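PDB 5JJP: nonribosomal peptide synthase from Streptomyces sp. MJ635-86F5, which activates an aliphatic beta-amino acid by adenylation, probably with ATP, as a member of the adenylate-forming (ANL) ligase superfamily. Local coordinates for residues L65-L76 and D96-L107. Residues are numbered along the deposited sequence; the frame is centred on the assembly and turned at random.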
ATOM      1  N   LEU A  65       5.205  13.396 -13.331  1.00 21.21           N
ATOM      2  CA  LEU A  65       4.798  12.035 -13.031  1.00 21.77           C
ATOM      3  C   LEU A  65       3.530  11.722 -13.831  1.00 20.91           C
ATOM      4  O   LEU A  65       3.431  10.672 -14.409  1.00 20.00           O
ATOM      5  CB  LEU A  65       4.563  11.873 -11.526  1.00 20.58           C
ATOM      6  CG  LEU A  65       4.082  10.510 -11.026  1.00 21.58           C
ATOM      7  CD1 LEU A  65       5.051   9.396 -11.341  1.00 21.40           C
ATOM      8  CD2 LEU A  65       3.897  10.597  -9.524  1.00 22.33           C
ATOM      9  N   GLU A  66       2.598  12.663 -13.892  1.00 19.97           N
ATOM     10  CA  GLU A  66       1.427  12.478 -14.707  1.00 20.65           C
ATOM     11  C   GLU A  66       1.750  12.364 -16.165  1.00 21.09           C
ATOM     12  O   GLU A  66       1.113  11.596 -16.875  1.00 20.08           O
ATOM     13  CB  GLU A  66       0.467  13.625 -14.548  1.00 22.67           C
ATOM     14  CG  GLU A  66      -0.166  13.683 -13.202  1.00 26.81           C
ATOM     15  CD  GLU A  66      -1.503  14.355 -13.235  1.00 30.32           C
ATOM     16  OE1 GLU A  66      -1.648  15.417 -12.606  1.00 30.64           O
ATOM     17  OE2 GLU A  66      -2.371  13.848 -13.967  1.00 37.54           O
ATOM     18  N   ALA A  67       2.676  13.196 -16.658  1.00 21.94           N
ATOM     19  CA  ALA A  67       3.037  13.137 -18.083  1.00 20.85           C
ATOM     20  C   ALA A  67       3.567  11.733 -18.389  1.00 19.22           C
ATOM     21  O   ALA A  67       3.249  11.137 -19.427  1.00 16.46           O
ATOM     22  CB  ALA A  67       4.075  14.210 -18.453  1.00 20.95           C
ATOM     23  N   GLN A  68       4.406  11.227 -17.497  1.00 18.43           N
ATOM     24  CA  GLN A  68       4.997   9.920 -17.734  1.00 19.53           C
ATOM     25  C   GLN A  68       3.895   8.801 -17.646  1.00 18.92           C
ATOM     26  O   GLN A  68       3.856   7.906 -18.501  1.00 17.32           O
ATOM     27  CB  GLN A  68       6.148   9.678 -16.769  1.00 21.47           C
ATOM     28  CG  GLN A  68       6.925   8.408 -17.024  1.00 22.12           C
ATOM     29  CD  GLN A  68       7.862   8.506 -18.212  1.00 26.19           C
ATOM     30  OE1 GLN A  68       7.486   8.948 -19.292  1.00 31.24           O
ATOM     31  NE2 GLN A  68       9.110   8.073 -18.019  1.00 28.51           N
ATOM     32  N   ALA A  69       2.985   8.905 -16.673  1.00 16.44           N
ATOM     33  CA  ALA A  69       1.854   8.014 -16.584  1.00 16.87           C
ATOM     34  C   ALA A  69       1.044   8.006 -17.874  1.00 17.26           C
ATOM     35  O   ALA A  69       0.651   6.940 -18.383  1.00 15.55           O
ATOM     36  CB  ALA A  69       0.961   8.380 -15.420  1.00 16.78           C
ATOM     37  N   ASP A  70       0.756   9.196 -18.378  1.00 17.11           N
ATOM     38  CA  ASP A  70      -0.033   9.333 -19.581  1.00 17.45           C
ATOM     39  C   ASP A  70       0.715   8.753 -20.824  1.00 17.53           C
ATOM     40  O   ASP A  70       0.066   8.148 -21.707  1.00 15.22           O
ATOM     41  CB  ASP A  70      -0.406  10.805 -19.828  1.00 19.37           C
ATOM     42  CG  ASP A  70      -1.446  11.331 -18.829  1.00 20.25           C
ATOM     43  OD1 ASP A  70      -2.075  10.537 -18.142  1.00 16.40           O
ATOM     44  OD2 ASP A  70      -1.552  12.576 -18.670  1.00 23.38           O
ATOM     45  N   ALA A  71       2.027   8.970 -20.901  1.00 15.06           N
ATOM     46  CA  ALA A  71       2.759   8.507 -22.051  1.00 15.08           C
ATOM     47  C   ALA A  71       2.789   7.001 -22.032  1.00 14.98           C
ATOM     48  O   ALA A  71       2.626   6.347 -23.049  1.00 17.02           O
ATOM     49  CB  ALA A  71       4.140   9.075 -22.062  1.00 15.07           C
ATOM     50  N   TYR A  72       3.005   6.444 -20.860  1.00 15.93           N
ATOM     51  CA  TYR A  72       3.034   5.019 -20.697  1.00 14.96           C
ATOM     52  C   TYR A  72       1.693   4.422 -21.088  1.00 17.22           C
ATOM     53  O   TYR A  72       1.632   3.366 -21.699  1.00 16.11           O
ATOM     54  CB  TYR A  72       3.374   4.656 -19.251  1.00 14.32           C
ATOM     55  CG  TYR A  72       4.844   4.709 -18.851  1.00 14.22           C
ATOM     56  CD1 TYR A  72       5.842   5.192 -19.729  1.00 14.57           C
ATOM     57  CD2 TYR A  72       5.223   4.326 -17.609  1.00 12.85           C
ATOM     58  CE1 TYR A  72       7.183   5.242 -19.357  1.00 14.42           C
ATOM     59  CE2 TYR A  72       6.540   4.408 -17.222  1.00 14.32           C
ATOM     60  CZ  TYR A  72       7.530   4.876 -18.093  1.00 14.19           C
ATOM     61  OH  TYR A  72       8.837   4.854 -17.680  1.00 13.62           O
ATOM     62  N   ALA A  73       0.619   5.063 -20.618  1.00 20.08           N
ATOM     63  CA  ALA A  73      -0.760   4.572 -20.836  1.00 19.27           C
ATOM     64  C   ALA A  73      -1.095   4.507 -22.299  1.00 19.88           C
ATOM     65  O   ALA A  73      -1.643   3.513 -22.764  1.00 19.14           O
ATOM     66  CB  ALA A  73      -1.773   5.449 -20.109  1.00 19.53           C
ATOM     67  N   ALA A  74      -0.739   5.557 -23.043  1.00 20.53           N
ATOM     68  CA  ALA A  74      -0.939   5.567 -24.502  1.00 21.95           C
ATOM     69  C   ALA A  74      -0.250   4.365 -25.193  1.00 24.29           C
ATOM     70  O   ALA A  74      -0.869   3.676 -25.995  1.00 23.38           O
ATOM     71  CB  ALA A  74      -0.433   6.878 -25.104  1.00 21.63           C
ATOM     72  N   GLU A  75       1.013   4.102 -24.846  1.00 25.18           N
ATOM     73  CA  GLU A  75       1.754   2.984 -25.447  1.00 26.24           C
ATOM     74  C   GLU A  75       1.193   1.618 -24.979  1.00 25.24           C
ATOM     75  O   GLU A  75       1.016   0.722 -25.789  1.00 26.15           O
ATOM     76  CB  GLU A  75       3.234   3.106 -25.143  1.00 27.87           C
ATOM     77  CG  GLU A  75       3.920   4.228 -25.897  1.00 33.91           C
ATOM     78  CD  GLU A  75       5.313   4.548 -25.334  1.00 45.38           C
ATOM     79  OE1 GLU A  75       6.318   4.287 -26.074  1.00 48.34           O
ATOM     80  OE2 GLU A  75       5.416   5.058 -24.153  1.00 45.58           O
ATOM     81  N   LEU A  76       0.841   1.494 -23.696  1.00 21.04           N
ATOM     82  CA  LEU A  76       0.276   0.260 -23.231  1.00 20.45           C
ATOM     83  C   LEU A  76      -1.069   0.010 -23.900  1.00 21.27           C
ATOM     84  O   LEU A  76      -1.384  -1.139 -24.188  1.00 20.93           O
ATOM     85  CB  LEU A  76       0.127   0.219 -21.715  1.00 19.96           C
ATOM     86  CG  LEU A  76       1.448   0.109 -20.960  1.00 19.75           C
ATOM     87  CD1 LEU A  76       1.233   0.366 -19.488  1.00 20.45           C
ATOM     88  CD2 LEU A  76       2.064  -1.242 -21.142  1.00 20.76           C
ATOM     89  N   ASP A  96       9.562   5.874 -12.281  1.00 15.78           N
ATOM     90  CA  ASP A  96       8.999   5.225 -13.477  1.00 18.35           C
ATOM     91  C   ASP A  96       8.077   4.031 -13.173  1.00 16.91           C
ATOM     92  O   ASP A  96       7.061   3.831 -13.877  1.00 18.65           O
ATOM     93  CB  ASP A  96      10.112   4.787 -14.420  1.00 21.68           C
ATOM     94  CG  ASP A  96      10.693   5.960 -15.235  1.00 23.61           C
ATOM     95  OD1 ASP A  96       9.962   6.980 -15.393  1.00 25.63           O
ATOM     96  OD2 ASP A  96      11.845   5.857 -15.740  1.00 23.82           O
ATOM     97  N   ALA A  97       8.356   3.289 -12.116  1.00 15.36           N
ATOM     98  CA  ALA A  97       7.468   2.192 -11.717  1.00 15.89           C
ATOM     99  C   ALA A  97       6.140   2.771 -11.208  1.00 16.09           C
ATOM    100  O   ALA A  97       5.058   2.204 -11.428  1.00 13.87           O
ATOM    101  CB  ALA A  97       8.102   1.359 -10.616  1.00 16.11           C
ATOM    102  N   VAL A  98       6.223   3.950 -10.584  1.00 16.05           N
ATOM    103  CA  VAL A  98       4.985   4.615 -10.132  1.00 16.52           C
ATOM    104  C   VAL A  98       4.163   5.066 -11.348  1.00 16.52           C
ATOM    105  O   VAL A  98       2.957   4.828 -11.424  1.00 18.05           O
ATOM    106  CB  VAL A  98       5.297   5.798  -9.186  1.00 17.11           C
ATOM    107  CG1 VAL A  98       4.014   6.536  -8.810  1.00 17.79           C
ATOM    108  CG2 VAL A  98       6.032   5.324  -7.937  1.00 15.74           C
ATOM    109  N   ALA A  99       4.810   5.743 -12.305  1.00 16.01           N
ATOM    110  CA  ALA A  99       4.119   6.108 -13.553  1.00 13.89           C
ATOM    111  C   ALA A  99       3.454   4.850 -14.188  1.00 13.11           C
ATOM    112  O   ALA A  99       2.314   4.897 -14.629  1.00 13.73           O
ATOM    113  CB  ALA A  99       5.069   6.735 -14.530  1.00 13.02           C
ATOM    114  N   ALA A 100       4.175   3.742 -14.219  1.00 13.08           N
ATOM    115  CA  ALA A 100       3.619   2.462 -14.765  1.00 12.86           C
ATOM    116  C   ALA A 100       2.374   1.973 -14.055  1.00 13.09           C
ATOM    117  O   ALA A 100       1.366   1.593 -14.734  1.00 13.08           O
ATOM    118  CB  ALA A 100       4.636   1.377 -14.707  1.00 12.56           C
ATOM    119  N   PHE A 101       2.371   2.039 -12.715  1.00 13.06           N
ATOM    120  CA  PHE A 101       1.184   1.542 -12.014  1.00 14.19           C
ATOM    121  C   PHE A 101       0.022   2.500 -12.137  1.00 14.66           C
ATOM    122  O   PHE A 101      -1.118   2.065 -12.304  1.00 15.66           O
ATOM    123  CB  PHE A 101       1.469   0.987 -10.610  1.00 14.70           C
ATOM    124  CG  PHE A 101       1.638   2.001  -9.514  1.00 14.11           C
ATOM    125  CD1 PHE A 101       2.782   1.964  -8.723  1.00 14.40           C
ATOM    126  CD2 PHE A 101       0.599   2.836  -9.141  1.00 14.84           C
ATOM    127  CE1 PHE A 101       2.953   2.845  -7.693  1.00 13.99           C
ATOM    128  CE2 PHE A 101       0.735   3.682  -8.073  1.00 14.30           C
ATOM    129  CZ  PHE A 101       1.917   3.685  -7.348  1.00 14.18           C
ATOM    130  N   LEU A 102       0.323   3.797 -12.208  1.00 14.15           N
ATOM    131  CA  LEU A 102      -0.681   4.764 -12.522  1.00 14.05           C
ATOM    132  C   LEU A 102      -1.260   4.544 -13.943  1.00 13.82           C
ATOM    133  O   LEU A 102      -2.474   4.751 -14.184  1.00 13.21           O
ATOM    134  CB  LEU A 102      -0.133   6.200 -12.362  1.00 14.33           C
ATOM    135  CG  LEU A 102       0.160   6.669 -10.957  1.00 14.65           C
ATOM    136  CD1 LEU A 102       0.801   8.062 -10.979  1.00 14.92           C
ATOM    137  CD2 LEU A 102      -1.098   6.702 -10.118  1.00 13.85           C
ATOM    138  N   ALA A 103      -0.401   4.227 -14.894  1.00 13.32           N
ATOM    139  CA  ALA A 103      -0.893   3.986 -16.231  1.00 13.92           C
ATOM    140  C   ALA A 103      -1.840   2.764 -16.197  1.00 14.63           C
ATOM    141  O   ALA A 103      -2.941   2.824 -16.725  1.00 15.08           O
ATOM    142  CB  ALA A 103       0.255   3.743 -17.192  1.00 14.32           C
ATOM    143  N   CYS A 104      -1.438   1.695 -15.513  1.00 14.03           N
ATOM    144  CA  CYS A 104      -2.314   0.522 -15.390  1.00 13.92           C
ATOM    145  C   CYS A 104      -3.670   0.876 -14.758  1.00 14.80           C
ATOM    146  O   CYS A 104      -4.706   0.406 -15.237  1.00 12.86           O
ATOM    147  CB  CYS A 104      -1.652  -0.588 -14.575  1.00 13.43           C
ATOM    148  SG  CYS A 104      -0.187  -1.325 -15.376  1.00 12.32           S
ATOM    149  N   PHE A 105      -3.645   1.658 -13.670  1.00 14.67           N
ATOM    150  CA  PHE A 105      -4.901   2.107 -13.062  1.00 14.56           C
ATOM    151  C   PHE A 105      -5.801   2.772 -14.094  1.00 15.43           C
ATOM    152  O   PHE A 105      -7.015   2.478 -14.114  1.00 15.81           O
ATOM    153  CB  PHE A 105      -4.697   3.146 -11.968  1.00 13.57           C
ATOM    154  CG  PHE A 105      -4.094   2.626 -10.678  1.00 13.61           C
ATOM    155  CD1 PHE A 105      -4.299   1.329 -10.237  1.00 13.87           C
ATOM    156  CD2 PHE A 105      -3.385   3.505  -9.860  1.00 12.75           C
ATOM    157  CE1 PHE A 105      -3.824   0.918  -9.019  1.00 14.41           C
ATOM    158  CE2 PHE A 105      -2.889   3.090  -8.653  1.00 12.77           C
ATOM    159  CZ  PHE A 105      -3.104   1.806  -8.215  1.00 13.05           C
ATOM    160  N   SER A 106      -5.240   3.685 -14.890  1.00 14.64           N
ATOM    161  CA  SER A 106      -6.018   4.490 -15.853  1.00 15.69           C
ATOM    162  C   SER A 106      -6.658   3.619 -16.940  1.00 15.65           C
ATOM    163  O   SER A 106      -7.756   3.938 -17.427  1.00 19.21           O
ATOM    164  CB  SER A 106      -5.183   5.624 -16.481  1.00 16.04           C
ATOM    165  OG  SER A 106      -4.192   5.073 -17.343  1.00 17.35           O
ATOM    166  N   LEU A 107      -5.993   2.537 -17.320  1.00 15.24           N
ATOM    167  CA  LEU A 107      -6.442   1.608 -18.377  1.00 14.06           C
ATOM    168  C   LEU A 107      -7.307   0.494 -17.803  1.00 14.32           C
ATOM    169  O   LEU A 107      -7.875  -0.259 -18.533  1.00 15.97           O
ATOM    170  CB  LEU A 107      -5.212   0.990 -19.059  1.00 14.61           C
ATOM    171  CG  LEU A 107      -4.331   1.992 -19.858  1.00 15.00           C
ATOM    172  CD1 LEU A 107      -3.124   1.363 -20.530  1.00 15.40           C
ATOM    173  CD2 LEU A 107      -5.178   2.730 -20.895  1.00 15.18           C
TER
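Ala99 and Ala103 press as knobs into holes of helix 65-76: Ala99 sits among Leu65, Gln68, Ala69 and Tyr72, Ala103 among Ala69, Tyr72, Ala73 and Leu76. With alanines at the two closest points, Ala69 against Ala99 and Ala73 against Ala103, the axes of the two segments approach to 7.8 Å at a crossing angle of -56°. At one end Leu107 CD1 lies 3.6 Å from Leu76 CB, at the other Leu65 CD1 reaches Val98 CG1 at 4.0 Å. Both helices belong to the AMP-binding region of the ANL fold; strand 87-90 of a mixed sheet lies between them in the chain, and helix 232-243 covers Leu65 and Val98. Tyr72 is the reciprocal knob, among Asp96, Ala99, Ala100 and Ala103. Asp96 O meets its ring edge, 3.4 Å from CE2, and Gln68 CG sits over one face, toward the rim; the Tyr72 OH hydrogen-bonds to Gly156 O. The polar link is Gln68 NE2 to Asp96 OD1, 3.0 Å and nearly straight at 178°. A bend at chi2 (76°) carries the amide toward Asp96; OD1 lies in the amide plane, while NE2 meets OD1 from above the carboxylate plane. Without the carboxylate, as with an alanine here, the Gln68 amide would probably lose this acceptor and turn more freely.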